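Local coordinates for Alr3699 protein (Nostoc sp., PDB 4XSP) that belongs to the GT-B clan of glycosyltransferase families and binds UDP in the cleft between its two Rossmann-like domains, at residues N180-N185 with E294-V299; S213-W218 with D249-L254; I238-A243 with K268-R273. All coordinates share one frame; numbering follows the deposited sequence.

Contact 1 (N180-N185 with E294-V299); sequences NGFDIN and EPFGRV. With UDP (uridine-5'-diphosphate), chain D.
N180 and R298 bury the most surface here, with F182 close behind, and F296 completes the cluster. The flat groups of N180 and F296 are stacked: the amide lies 12° from parallel to the F296 ring and over its rim rather than its centre. CB of N180 meets the same face off-centre in a CH-pi contact, with N180 CB 3.7 Å from F296 CE1. Asparagine suits this place because it is short and flat enough to lie on an aromatic ring.

F182 serves R298 in a similar way. Its CE2 lies over the centre of the guanidinium, 3.7 Å from R298 CZ, with the two planes tilted by 27°. The rim of F182 also meets that of F296, CE1 to CE1 at 4.1 Å. The R298 chain bends at chi3, which brings NE to UDP, and R298 NE gives a nearly straight bond (163°) to O3' at 3.1 Å. The long, multiply donating arginine thus reaches the ligand directly and, from NH1 and NH2, the G181 carbonyl through two ordered waters.

G297 is the N-cap of helix 298-305. From that helix's first turn R298 N donates to UDP O2A (3.1 Å) and V299 N to O1A (3.2 Å), so the helix end probably also steadies the phosphate charge.

C24 of helix 20-29 touches both N180 and R298, while V301, E302 and L305 of helix 298-305 pack on F182. At the nucleotide side of the cleft between the two Rossmann-like domains of this GT-B fold, the loop after strand 175-177 thereby joins the phosphate-binding helix.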
loop_
_atom_site.group_PDB
_atom_site.type_symbol
_atom_site.label_atom_id
_atom_site.label_comp_id
_atom_site.label_asym_id
_atom_site.label_seq_id
_atom_site.Cartn_x
_atom_site.Cartn_y
_atom_site.Cartn_z
ATOM N N ASN B 180 30.398 2.609 -1.054
ATOM C CA ASN B 180 30.478 2.028 0.278
ATOM C C ASN B 180 31.718 2.542 1.009
ATOM O O ASN B 180 32.761 2.740 0.402
ATOM C CB ASN B 180 30.595 0.509 0.217
ATOM C CG ASN B 180 29.340 -0.202 -0.294
ATOM O OD1 ASN B 180 28.527 0.311 -1.064
ATOM N ND2 ASN B 180 29.225 -1.442 0.123
ATOM N N GLY B 181 31.615 2.734 2.313
ATOM C CA GLY B 181 32.719 3.222 3.115
ATOM C C GLY B 181 33.308 2.113 3.984
ATOM O O GLY B 181 32.635 1.137 4.294
ATOM N N PHE B 182 34.591 2.234 4.307
ATOM C CA PHE B 182 35.326 1.220 5.095
ATOM C C PHE B 182 36.187 1.841 6.193
ATOM O O PHE B 182 36.738 2.895 5.995
ATOM C CB PHE B 182 36.190 0.379 4.159
ATOM C CG PHE B 182 35.392 -0.327 3.074
ATOM C CD1 PHE B 182 35.009 0.339 1.904
ATOM C CD2 PHE B 182 35.012 -1.624 3.241
ATOM C CE1 PHE B 182 34.273 -0.303 0.930
ATOM C CE2 PHE B 182 34.278 -2.283 2.267
ATOM C CZ PHE B 182 33.912 -1.633 1.113
ATOM N N ASP B 183 36.314 1.171 7.333
ATOM C CA ASP B 183 37.214 1.590 8.395
ATOM C C ASP B 183 38.620 1.179 7.990
ATOM O O ASP B 183 39.006 0.006 8.110
ATOM C CB ASP B 183 36.798 0.977 9.726
ATOM C CG ASP B 183 37.748 1.355 10.858
ATOM O OD1 ASP B 183 38.933 1.642 10.619
ATOM O OD2 ASP B 183 37.300 1.355 12.000
ATOM N N ILE B 184 39.388 2.124 7.467
ATOM C CA ILE B 184 40.620 1.735 6.730
ATOM C C ILE B 184 41.649 0.985 7.581
ATOM O O ILE B 184 42.322 0.083 7.102
ATOM C CB ILE B 184 41.240 2.913 5.964
ATOM C CG1 ILE B 184 41.849 3.916 6.934
ATOM C CG2 ILE B 184 40.185 3.575 5.074
ATOM C CD1 ILE B 184 42.156 5.273 6.330
ATOM N N ASN B 185 41.727 1.310 8.862
ATOM C CA ASN B 185 42.701 0.715 9.740
ATOM C C ASN B 185 42.423 -0.745 10.103
ATOM O O ASN B 185 43.320 -1.465 10.547
ATOM C CB ASN B 185 42.843 1.580 10.991
ATOM C CG ASN B 185 43.499 2.915 10.681
ATOM O OD1 ASN B 185 44.242 3.024 9.748
ATOM N ND2 ASN B 185 43.242 3.911 11.498
ATOM N N GLU B 294 28.927 -6.455 -11.550
ATOM C CA GLU B 294 28.864 -6.226 -10.107
ATOM C C GLU B 294 28.519 -4.767 -9.832
ATOM O O GLU B 294 29.204 -3.890 -10.346
ATOM C CB GLU B 294 30.243 -6.493 -9.513
ATOM C CG GLU B 294 30.257 -6.635 -8.006
ATOM C CD GLU B 294 30.077 -8.062 -7.592
ATOM O OE1 GLU B 294 29.483 -8.843 -8.383
ATOM O OE2 GLU B 294 30.551 -8.409 -6.493
ATOM N N PRO B 295 27.487 -4.495 -9.002
ATOM C CA PRO B 295 27.148 -3.097 -8.669
ATOM C C PRO B 295 28.325 -2.349 -8.007
ATOM O O PRO B 295 28.612 -1.247 -8.379
ATOM C CB PRO B 295 25.989 -3.225 -7.689
ATOM C CG PRO B 295 25.539 -4.648 -7.754
ATOM C CD PRO B 295 26.720 -5.449 -8.195
ATOM N N PHE B 296 28.990 -2.997 -7.059
ATOM C CA PHE B 296 30.132 -2.462 -6.315
ATOM C C PHE B 296 30.795 -3.673 -5.671
ATOM O O PHE B 296 30.198 -4.335 -4.821
ATOM C CB PHE B 296 29.651 -1.522 -5.190
ATOM C CG PHE B 296 30.769 -0.843 -4.418
ATOM C CD1 PHE B 296 31.429 -1.484 -3.394
ATOM C CD2 PHE B 296 31.138 0.466 -4.712
ATOM C CE1 PHE B 296 32.459 -0.835 -2.669
ATOM C CE2 PHE B 296 32.176 1.099 -4.021
ATOM C CZ PHE B 296 32.825 0.451 -2.994
ATOM N N GLY B 297 31.992 -4.025 -6.040
ATOM C CA GLY B 297 32.604 -5.153 -5.279
ATOM C C GLY B 297 33.256 -4.728 -3.964
ATOM O O GLY B 297 34.373 -4.228 -3.962
ATOM N N ARG B 298 32.574 -4.921 -2.838
ATOM C CA ARG B 298 33.181 -4.621 -1.538
ATOM C C ARG B 298 34.539 -5.288 -1.363
ATOM O O ARG B 298 35.456 -4.687 -0.845
ATOM C CB ARG B 298 32.268 -5.046 -0.407
ATOM C CG ARG B 298 31.060 -4.137 -0.225
ATOM C CD ARG B 298 30.124 -4.608 0.876
ATOM N NE ARG B 298 30.719 -4.571 2.222
ATOM C CZ ARG B 298 30.847 -3.497 2.995
ATOM N NH1 ARG B 298 30.462 -2.288 2.583
ATOM N NH2 ARG B 298 31.359 -3.624 4.205
ATOM N N VAL B 299 34.639 -6.550 -1.777
ATOM C CA VAL B 299 35.871 -7.332 -1.635
ATOM C C VAL B 299 37.048 -6.762 -2.437
ATOM O O VAL B 299 38.204 -6.920 -2.049
ATOM C CB VAL B 299 35.671 -8.837 -1.949
ATOM C CG1 VAL B 299 34.822 -9.468 -0.866
ATOM C CG2 VAL B 299 35.081 -9.065 -3.344
HETATM N N1 UDP D . 32.312 -11.636 3.359
HETATM C C2 UDP D . 32.501 -12.149 4.656
HETATM N N3 UDP D . 32.844 -13.437 4.837
HETATM C C4 UDP D . 32.976 -14.276 3.780
HETATM C C5 UDP D . 32.768 -13.803 2.478
HETATM C C6 UDP D . 32.438 -12.458 2.298
HETATM O O2 UDP D . 32.381 -11.428 5.670
HETATM O O4 UDP D . 33.282 -15.467 3.994
HETATM C "C1'" UDP D . 31.963 -10.217 3.162
HETATM C "C2'" UDP D . 33.010 -9.402 2.387
HETATM O "O2'" UDP D . 34.115 -8.993 3.220
HETATM C "C3'" UDP D . 32.187 -8.231 1.877
HETATM C "C4'" UDP D . 30.803 -8.856 1.654
HETATM O "O4'" UDP D . 30.766 -10.035 2.405
HETATM O "O3'" UDP D . 32.156 -7.192 2.879
HETATM C "C5'" UDP D . 30.564 -9.287 0.216
HETATM O "O5'" UDP D . 30.371 -8.082 -0.499
HETATM P PA UDP D . 30.500 -7.962 -2.091
HETATM O O1A UDP D . 31.954 -8.243 -2.452
HETATM O O2A UDP D . 30.035 -6.565 -2.418
HETATM O O3A UDP D . 29.529 -9.155 -2.645
HETATM P PB UDP D . 27.947 -9.041 -3.075
HETATM O O1B UDP D . 27.724 -10.273 -3.894
HETATM O O2B UDP D . 27.876 -7.780 -3.910
HETATM O O3B UDP D . 27.214 -9.009 -1.760
HETATM O O HOH W 1 30.181 -0.019 4.276
HETATM O O HOH W 2 32.649 -1.426 5.924
#

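Contact 2 (S213-W218 with D249-L254). With UDP (uridine-5'-diphosphate), chain D.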
loop_
_atom_site.group_PDB
_atom_site.type_symbol
_atom_site.label_atom_id
_atom_site.label_comp_id
_atom_site.label_asym_id
_atom_site.label_seq_id
_atom_site.Cartn_x
_atom_site.Cartn_y
_atom_site.Cartn_z
ATOM N N SER B 213 33.938 -14.476 -1.530
ATOM C CA SER B 213 32.575 -14.343 -2.021
ATOM C C SER B 213 31.765 -15.564 -1.648
ATOM O O SER B 213 32.291 -16.675 -1.590
ATOM C CB SER B 213 32.566 -14.184 -3.533
ATOM O OG SER B 213 31.234 -14.184 -3.983
ATOM N N ARG B 214 30.485 -15.362 -1.388
ATOM C CA ARG B 214 29.590 -16.489 -1.265
ATOM C C ARG B 214 29.623 -17.279 -2.587
ATOM O O ARG B 214 29.726 -16.716 -3.684
ATOM C CB ARG B 214 28.174 -16.035 -0.891
ATOM C CG ARG B 214 27.469 -15.225 -1.957
ATOM C CD ARG B 214 26.662 -14.094 -1.333
ATOM N NE ARG B 214 25.629 -13.616 -2.249
ATOM C CZ ARG B 214 25.846 -12.907 -3.358
ATOM N NH1 ARG B 214 27.071 -12.558 -3.738
ATOM N NH2 ARG B 214 24.813 -12.545 -4.098
ATOM N N LEU B 215 29.564 -18.596 -2.456
ATOM C CA LEU B 215 29.669 -19.488 -3.608
ATOM C C LEU B 215 28.359 -19.426 -4.414
ATOM O O LEU B 215 27.282 -19.852 -3.972
ATOM C CB LEU B 215 30.000 -20.914 -3.162
ATOM C CG LEU B 215 31.219 -21.051 -2.229
ATOM C CD1 LEU B 215 31.349 -22.466 -1.690
ATOM C CD2 LEU B 215 32.486 -20.640 -2.959
ATOM N N SER B 216 28.472 -18.861 -5.599
ATOM C CA SER B 216 27.350 -18.710 -6.463
ATOM C C SER B 216 27.893 -18.569 -7.872
ATOM O O SER B 216 28.933 -17.958 -8.065
ATOM C CB SER B 216 26.555 -17.487 -6.050
ATOM O OG SER B 216 25.679 -17.108 -7.075
ATOM N N PRO B 217 27.191 -19.140 -8.862
ATOM C CA PRO B 217 27.645 -19.161 -10.256
ATOM C C PRO B 217 28.020 -17.792 -10.812
ATOM O O PRO B 217 29.008 -17.661 -11.560
ATOM C CB PRO B 217 26.424 -19.711 -11.017
ATOM C CG PRO B 217 25.667 -20.502 -10.012
ATOM C CD PRO B 217 25.896 -19.838 -8.687
ATOM N N TRP B 218 27.238 -16.776 -10.456
ATOM C CA TRP B 218 27.496 -15.439 -10.961
ATOM C C TRP B 218 28.726 -14.809 -10.289
ATOM O O TRP B 218 29.227 -13.826 -10.780
ATOM C CB TRP B 218 26.235 -14.567 -10.896
ATOM C CG TRP B 218 25.890 -13.975 -9.555
ATOM C CD1 TRP B 218 25.347 -14.620 -8.479
ATOM C CD2 TRP B 218 26.034 -12.594 -9.164
ATOM N NE1 TRP B 218 25.163 -13.732 -7.433
ATOM C CE2 TRP B 218 25.575 -12.483 -7.830
ATOM C CE3 TRP B 218 26.521 -11.442 -9.810
ATOM C CZ2 TRP B 218 25.585 -11.259 -7.135
ATOM C CZ3 TRP B 218 26.528 -10.228 -9.116
ATOM C CH2 TRP B 218 26.062 -10.150 -7.794
ATOM N N ASP B 249 24.111 -27.223 -6.027
ATOM C CA ASP B 249 24.468 -27.775 -7.320
ATOM C C ASP B 249 25.778 -27.166 -7.783
ATOM O O ASP B 249 26.678 -27.882 -8.247
ATOM C CB ASP B 249 23.375 -27.507 -8.359
ATOM C CG ASP B 249 22.142 -28.373 -8.139
ATOM O OD1 ASP B 249 22.166 -29.217 -7.219
ATOM O OD2 ASP B 249 21.150 -28.215 -8.882
ATOM N N TYR B 250 25.881 -25.846 -7.652
ATOM C CA TYR B 250 27.092 -25.134 -8.052
ATOM C C TYR B 250 28.318 -25.588 -7.254
ATOM O O TYR B 250 29.359 -25.916 -7.826
ATOM C CB TYR B 250 26.888 -23.628 -7.901
ATOM C CG TYR B 250 28.090 -22.825 -8.303
ATOM C CD1 TYR B 250 28.545 -22.852 -9.616
ATOM C CD2 TYR B 250 28.780 -22.034 -7.372
ATOM C CE1 TYR B 250 29.651 -22.122 -10.002
ATOM C CE2 TYR B 250 29.889 -21.292 -7.750
ATOM C CZ TYR B 250 30.320 -21.345 -9.067
ATOM O OH TYR B 250 31.404 -20.625 -9.473
ATOM N N VAL B 251 28.177 -25.645 -5.937
ATOM C CA VAL B 251 29.271 -26.064 -5.090
ATOM C C VAL B 251 29.686 -27.476 -5.431
ATOM O O VAL B 251 30.858 -27.843 -5.249
ATOM C CB VAL B 251 28.916 -26.023 -3.598
ATOM C CG1 VAL B 251 30.169 -26.260 -2.758
ATOM C CG2 VAL B 251 28.283 -24.690 -3.238
ATOM N N LYS B 252 28.721 -28.280 -5.889
ATOM C CA LYS B 252 29.022 -29.639 -6.339
ATOM C C LYS B 252 29.765 -29.615 -7.679
ATOM O O LYS B 252 30.742 -30.342 -7.845
ATOM C CB LYS B 252 27.762 -30.520 -6.412
ATOM C CG LYS B 252 28.053 -31.936 -6.900
ATOM C CD LYS B 252 27.189 -32.990 -6.228
ATOM C CE LYS B 252 27.585 -34.385 -6.705
ATOM N NZ LYS B 252 27.386 -35.441 -5.675
ATOM N N GLU B 253 29.323 -28.771 -8.609
ATOM C CA GLU B 253 30.060 -28.586 -9.862
ATOM C C GLU B 253 31.520 -28.175 -9.668
ATOM O O GLU B 253 32.379 -28.569 -10.462
ATOM C CB GLU B 253 29.370 -27.571 -10.747
ATOM C CG GLU B 253 28.045 -28.081 -11.263
ATOM C CD GLU B 253 27.229 -26.993 -11.892
ATOM O OE1 GLU B 253 26.005 -26.949 -11.642
ATOM O OE2 GLU B 253 27.826 -26.173 -12.615
ATOM N N LEU B 254 31.798 -27.393 -8.619
ATOM C CA LEU B 254 33.157 -26.904 -8.379
ATOM C C LEU B 254 34.020 -28.061 -7.960
ATOM O O LEU B 254 35.096 -28.275 -8.509
ATOM C CB LEU B 254 33.202 -25.848 -7.264
ATOM C CG LEU B 254 32.425 -24.553 -7.454
ATOM C CD1 LEU B 254 32.619 -23.652 -6.243
ATOM C CD2 LEU B 254 32.860 -23.857 -8.734
HETATM N N1 UDP D . 32.312 -11.636 3.359
HETATM C C2 UDP D . 32.501 -12.149 4.656
HETATM N N3 UDP D . 32.844 -13.437 4.837
HETATM C C4 UDP D . 32.976 -14.276 3.780
HETATM C C5 UDP D . 32.768 -13.803 2.478
HETATM C C6 UDP D . 32.438 -12.458 2.298
HETATM O O2 UDP D . 32.381 -11.428 5.670
HETATM O O4 UDP D . 33.282 -15.467 3.994
HETATM C "C1'" UDP D . 31.963 -10.217 3.162
HETATM C "C2'" UDP D . 33.010 -9.402 2.387
HETATM O "O2'" UDP D . 34.115 -8.993 3.220
HETATM C "C3'" UDP D . 32.187 -8.231 1.877
HETATM C "C4'" UDP D . 30.803 -8.856 1.654
HETATM O "O4'" UDP D . 30.766 -10.035 2.405
HETATM O "O3'" UDP D . 32.156 -7.192 2.879
HETATM C "C5'" UDP D . 30.564 -9.287 0.216
HETATM O "O5'" UDP D . 30.371 -8.082 -0.499
HETATM P PA UDP D . 30.500 -7.962 -2.091
HETATM O O1A UDP D . 31.954 -8.243 -2.452
HETATM O O2A UDP D . 30.035 -6.565 -2.418
HETATM O O3A UDP D . 29.529 -9.155 -2.645
HETATM P PB UDP D . 27.947 -9.041 -3.075
HETATM O O1B UDP D . 27.724 -10.273 -3.894
HETATM O O2B UDP D . 27.876 -7.780 -3.910
HETATM O O3B UDP D . 27.214 -9.009 -1.760
#
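Y250 carries its ring straight out from helix 248-261, CG anti to the backbone N (chi1 -180°), and lays one face against the loop at S216 and P217. L215 takes the other common setting, CG anti to its carbonyl carbon (chi1 -52°), which sends its two methyls down beside V251 and L254.

P217 CA sits 3.7 Å from the centroid of the Y250 ring and just 15° off its normal, a CH-pi contact over the face. The pyrrolidine ring extends the overlap toward the root of the tyrosine, with P217 CD 3.7 Å from Y250 CG, while the carbonyl carbon of S216 lies 3.4 Å from Y250 CE2. Proline fits well here: it is compact, and it suits the start of the short 3-10 segment at 217-218. L254, one turn further along the helix, backs the opposite face of the tyrosine, so the ring is held between loop and helix.

In this Rossmann-like sheet 213-218 is the loop leaving strand 207-212, and helix 248-261 is the crossover between strands 235-240 and 267-271; the contact packs that loop on the crossover helix. The Y250 hydroxyl is satisfied by a hydrogen bond with H222 ND1, which ties it to helix 221-228 as well.

The rest of the seam is aliphatic. L215 CD1 approaches V251 CG2 at 4.1 Å, the side chains crossing at about a right angle, and L215 CD2 is 4.5 Å from L254 CD1. F269 of strand 267-271 touches both leucines. Nearer UDP, S213 OG donates to R214 O (3.0 Å), which also accepts a hydrogen bond from Q221 NE2.

Contact 3 (I238-A243 with K268-R273); sequences ILVGDA and KFLGFR. With UDP (uridine-5'-diphosphate), chain D.
L239 and F269 lie side by side and point the same way, each with CG anti to its carbonyl carbon (chi1 -55° and -71°). The flat F269 ring offers a face to the L239 methyl CD1, 3.8 Å from its centroid, a CH-pi contact. On the other face of the sheet L270 leans obliquely over I238, with L270 CD1 3.5 Å from I238 CG2, and reaches V240 CG2 more loosely. Branched aliphatics suit this face, where I238, V240 and L270 fill in against one another. V240 CG1 meets R273 CB nearly at right angles.

Between the two layers of side chains, the parallel backbones are joined by L239 N to K268 O (2.7 Å) and L270 N to L239 O (2.9 Å). Farther on, G241 N donates to G271 O (3.0 Å), coming from above the carbonyl plane, and a water bridges L239 O, G241 O and G271 N. G271 has positive phi (69°), readily adopted by glycine.

The loop residues that follow hold the uracil. R273 N donates to UDP O4 (3.1 Å) and UDP N3 to R273 O (2.7 Å), while one face of the F272 ring lies against N3.

Strand 267-271 is at one edge of the sheet, and with strand 235-240 and helix 248-261 forms a beta-alpha-beta unit. That helix packs on F269 through L254 and I258; helix 276-281 meets V240, L270 and R273 on the opposite face.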
loop_
_atom_site.group_PDB
_atom_site.type_symbol
_atom_site.label_atom_id
_atom_site.label_comp_id
_atom_site.label_asym_id
_atom_site.label_seq_id
_atom_site.Cartn_x
_atom_site.Cartn_y
_atom_site.Cartn_z
ATOM N N ILE B 238 42.267 -19.961 -2.340
ATOM C CA ILE B 238 41.445 -20.071 -1.175
ATOM C C ILE B 238 40.117 -19.454 -1.524
ATOM O O ILE B 238 40.071 -18.320 -2.030
ATOM C CB ILE B 238 42.103 -19.377 0.008
ATOM C CG1 ILE B 238 43.457 -20.046 0.239
ATOM C CG2 ILE B 238 41.231 -19.531 1.242
ATOM C CD1 ILE B 238 44.289 -19.404 1.311
ATOM N N LEU B 239 39.050 -20.237 -1.308
ATOM C CA LEU B 239 37.681 -19.799 -1.536
ATOM C C LEU B 239 37.124 -19.541 -0.180
ATOM O O LEU B 239 36.985 -20.467 0.636
ATOM C CB LEU B 239 36.838 -20.863 -2.239
ATOM C CG LEU B 239 37.453 -21.345 -3.554
ATOM C CD1 LEU B 239 36.483 -22.236 -4.330
ATOM C CD2 LEU B 239 37.912 -20.167 -4.405
ATOM N N VAL B 240 36.867 -18.267 0.085
ATOM C CA VAL B 240 36.337 -17.859 1.359
ATOM C C VAL B 240 34.905 -17.411 1.138
ATOM O O VAL B 240 34.641 -16.580 0.258
ATOM C CB VAL B 240 37.157 -16.726 1.939
ATOM C CG1 VAL B 240 36.585 -16.309 3.276
ATOM C CG2 VAL B 240 38.619 -17.176 2.071
ATOM N N GLY B 241 34.002 -17.965 1.944
ATOM C CA GLY B 241 32.567 -17.764 1.775
ATOM C C GLY B 241 31.826 -19.088 1.891
ATOM O O GLY B 241 32.383 -20.155 1.618
ATOM N N ASP B 242 30.574 -19.018 2.313
ATOM C CA ASP B 242 29.723 -20.212 2.388
ATOM C C ASP B 242 28.776 -20.252 1.199
ATOM O O ASP B 242 28.692 -19.304 0.408
ATOM C CB ASP B 242 28.974 -20.303 3.734
ATOM C CG ASP B 242 28.133 -19.077 4.030
ATOM O OD1 ASP B 242 27.999 -18.214 3.137
ATOM O OD2 ASP B 242 27.606 -18.985 5.161
ATOM N N ALA B 243 28.095 -21.376 1.053
ATOM C CA ALA B 243 27.223 -21.606 -0.090
ATOM C C ALA B 243 25.850 -20.998 0.167
ATOM O O ALA B 243 25.250 -21.169 1.246
ATOM C CB ALA B 243 27.112 -23.096 -0.376
ATOM N N LYS B 268 41.401 -24.424 -1.318
ATOM C CA LYS B 268 40.790 -24.564 0.018
ATOM C C LYS B 268 39.442 -23.884 0.084
ATOM O O LYS B 268 39.330 -22.739 -0.298
ATOM C CB LYS B 268 41.636 -23.883 1.093
ATOM C CG LYS B 268 42.842 -24.671 1.482
ATOM C CD LYS B 268 43.788 -23.800 2.280
ATOM C CE LYS B 268 45.169 -24.398 2.238
ATOM N NZ LYS B 268 45.209 -25.596 3.097
ATOM N N PHE B 269 38.446 -24.566 0.630
ATOM C CA PHE B 269 37.139 -23.979 0.879
ATOM C C PHE B 269 37.123 -23.721 2.351
ATOM O O PHE B 269 36.919 -24.641 3.151
ATOM C CB PHE B 269 36.014 -24.958 0.524
ATOM C CG PHE B 269 35.854 -25.185 -0.954
ATOM C CD1 PHE B 269 36.775 -25.951 -1.656
ATOM C CD2 PHE B 269 34.794 -24.615 -1.641
ATOM C CE1 PHE B 269 36.634 -26.155 -3.016
ATOM C CE2 PHE B 269 34.644 -24.824 -3.007
ATOM C CZ PHE B 269 35.571 -25.582 -3.695
ATOM N N LEU B 270 37.336 -22.472 2.731
ATOM C CA LEU B 270 37.375 -22.135 4.148
ATOM C C LEU B 270 35.987 -21.970 4.718
ATOM O O LEU B 270 35.808 -21.912 5.945
ATOM C CB LEU B 270 38.209 -20.875 4.357
ATOM C CG LEU B 270 39.724 -21.051 4.192
ATOM C CD1 LEU B 270 40.452 -19.800 4.655
ATOM C CD2 LEU B 270 40.229 -22.236 4.976
ATOM N N GLY B 271 34.993 -21.881 3.846
ATOM C CA GLY B 271 33.638 -21.572 4.309
ATOM C C GLY B 271 33.583 -20.135 4.800
ATOM O O GLY B 271 34.504 -19.359 4.572
ATOM N N PHE B 272 32.516 -19.785 5.496
ATOM C CA PHE B 272 32.343 -18.419 5.918
ATOM C C PHE B 272 33.393 -18.040 6.916
ATOM O O PHE B 272 33.709 -18.816 7.823
ATOM C CB PHE B 272 30.984 -18.172 6.550
ATOM C CG PHE B 272 30.754 -16.728 6.902
ATOM C CD1 PHE B 272 30.242 -15.840 5.948
ATOM C CD2 PHE B 272 31.102 -16.240 8.159
ATOM C CE1 PHE B 272 30.047 -14.512 6.258
ATOM C CE2 PHE B 272 30.914 -14.903 8.472
ATOM C CZ PHE B 272 30.385 -14.042 7.519
ATOM N N ARG B 273 33.918 -16.830 6.738
ATOM C CA ARG B 273 34.936 -16.271 7.611
ATOM C C ARG B 273 34.617 -14.808 7.926
ATOM O O ARG B 273 34.174 -14.059 7.050
ATOM C CB ARG B 273 36.282 -16.391 6.912
ATOM C CG ARG B 273 36.898 -17.787 7.011
ATOM C CD ARG B 273 37.449 -18.002 8.405
ATOM N NE ARG B 273 38.360 -19.110 8.467
ATOM C CZ ARG B 273 39.642 -19.054 8.805
ATOM N NH1 ARG B 273 40.233 -17.916 9.145
ATOM N NH2 ARG B 273 40.331 -20.182 8.809
HETATM N N1 UDP D . 32.312 -11.636 3.359
HETATM C C2 UDP D . 32.501 -12.149 4.656
HETATM N N3 UDP D . 32.844 -13.437 4.837
HETATM C C4 UDP D . 32.976 -14.276 3.780
HETATM C C5 UDP D . 32.768 -13.803 2.478
HETATM C C6 UDP D . 32.438 -12.458 2.298
HETATM O O2 UDP D . 32.381 -11.428 5.670
HETATM O O4 UDP D . 33.282 -15.467 3.994
HETATM C "C1'" UDP D . 31.963 -10.217 3.162
HETATM C "C2'" UDP D . 33.010 -9.402 2.387
HETATM O "O2'" UDP D . 34.115 -8.993 3.220
HETATM C "C3'" UDP D . 32.187 -8.231 1.877
HETATM C "C4'" UDP D . 30.803 -8.856 1.654
HETATM O "O4'" UDP D . 30.766 -10.035 2.405
HETATM O "O3'" UDP D . 32.156 -7.192 2.879
HETATM C "C5'" UDP D . 30.564 -9.287 0.216
HETATM O "O5'" UDP D . 30.371 -8.082 -0.499
HETATM P PA UDP D . 30.500 -7.962 -2.091
HETATM O O1A UDP D . 31.954 -8.243 -2.452
HETATM O O2A UDP D . 30.035 -6.565 -2.418
HETATM O O3A UDP D . 29.529 -9.155 -2.645
HETATM P PB UDP D . 27.947 -9.041 -3.075
HETATM O O1B UDP D . 27.724 -10.273 -3.894
HETATM O O2B UDP D . 27.876 -7.780 -3.910
HETATM O O3B UDP D . 27.214 -9.009 -1.760
HETATM O O HOH W 3 34.517 -21.721 1.247
#

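How the contacts relate
Leaving strand 175-177 of the first sheet, the chain passes 180-185 and does not meet its partner of contact 1 until 294-299, after 108 residues. Contacts 2 and 3 both fall within that long loop. They cross each other: 213-218 comes first, then 238-243, then 249-254 closes contact 2 and 268-273 closes contact 3. Contact 2 ties a loop to the crossover helix, contact 3 the two strands that helix connects. The two adjoin directly, S213 N being 2.8 Å from V240 O in a probable hydrogen bond. Contact 1, joining the two halves, meets contact 2 where W218 packs on E294. UDP lies against contacts 1 and 3, with contact 2 close beside it.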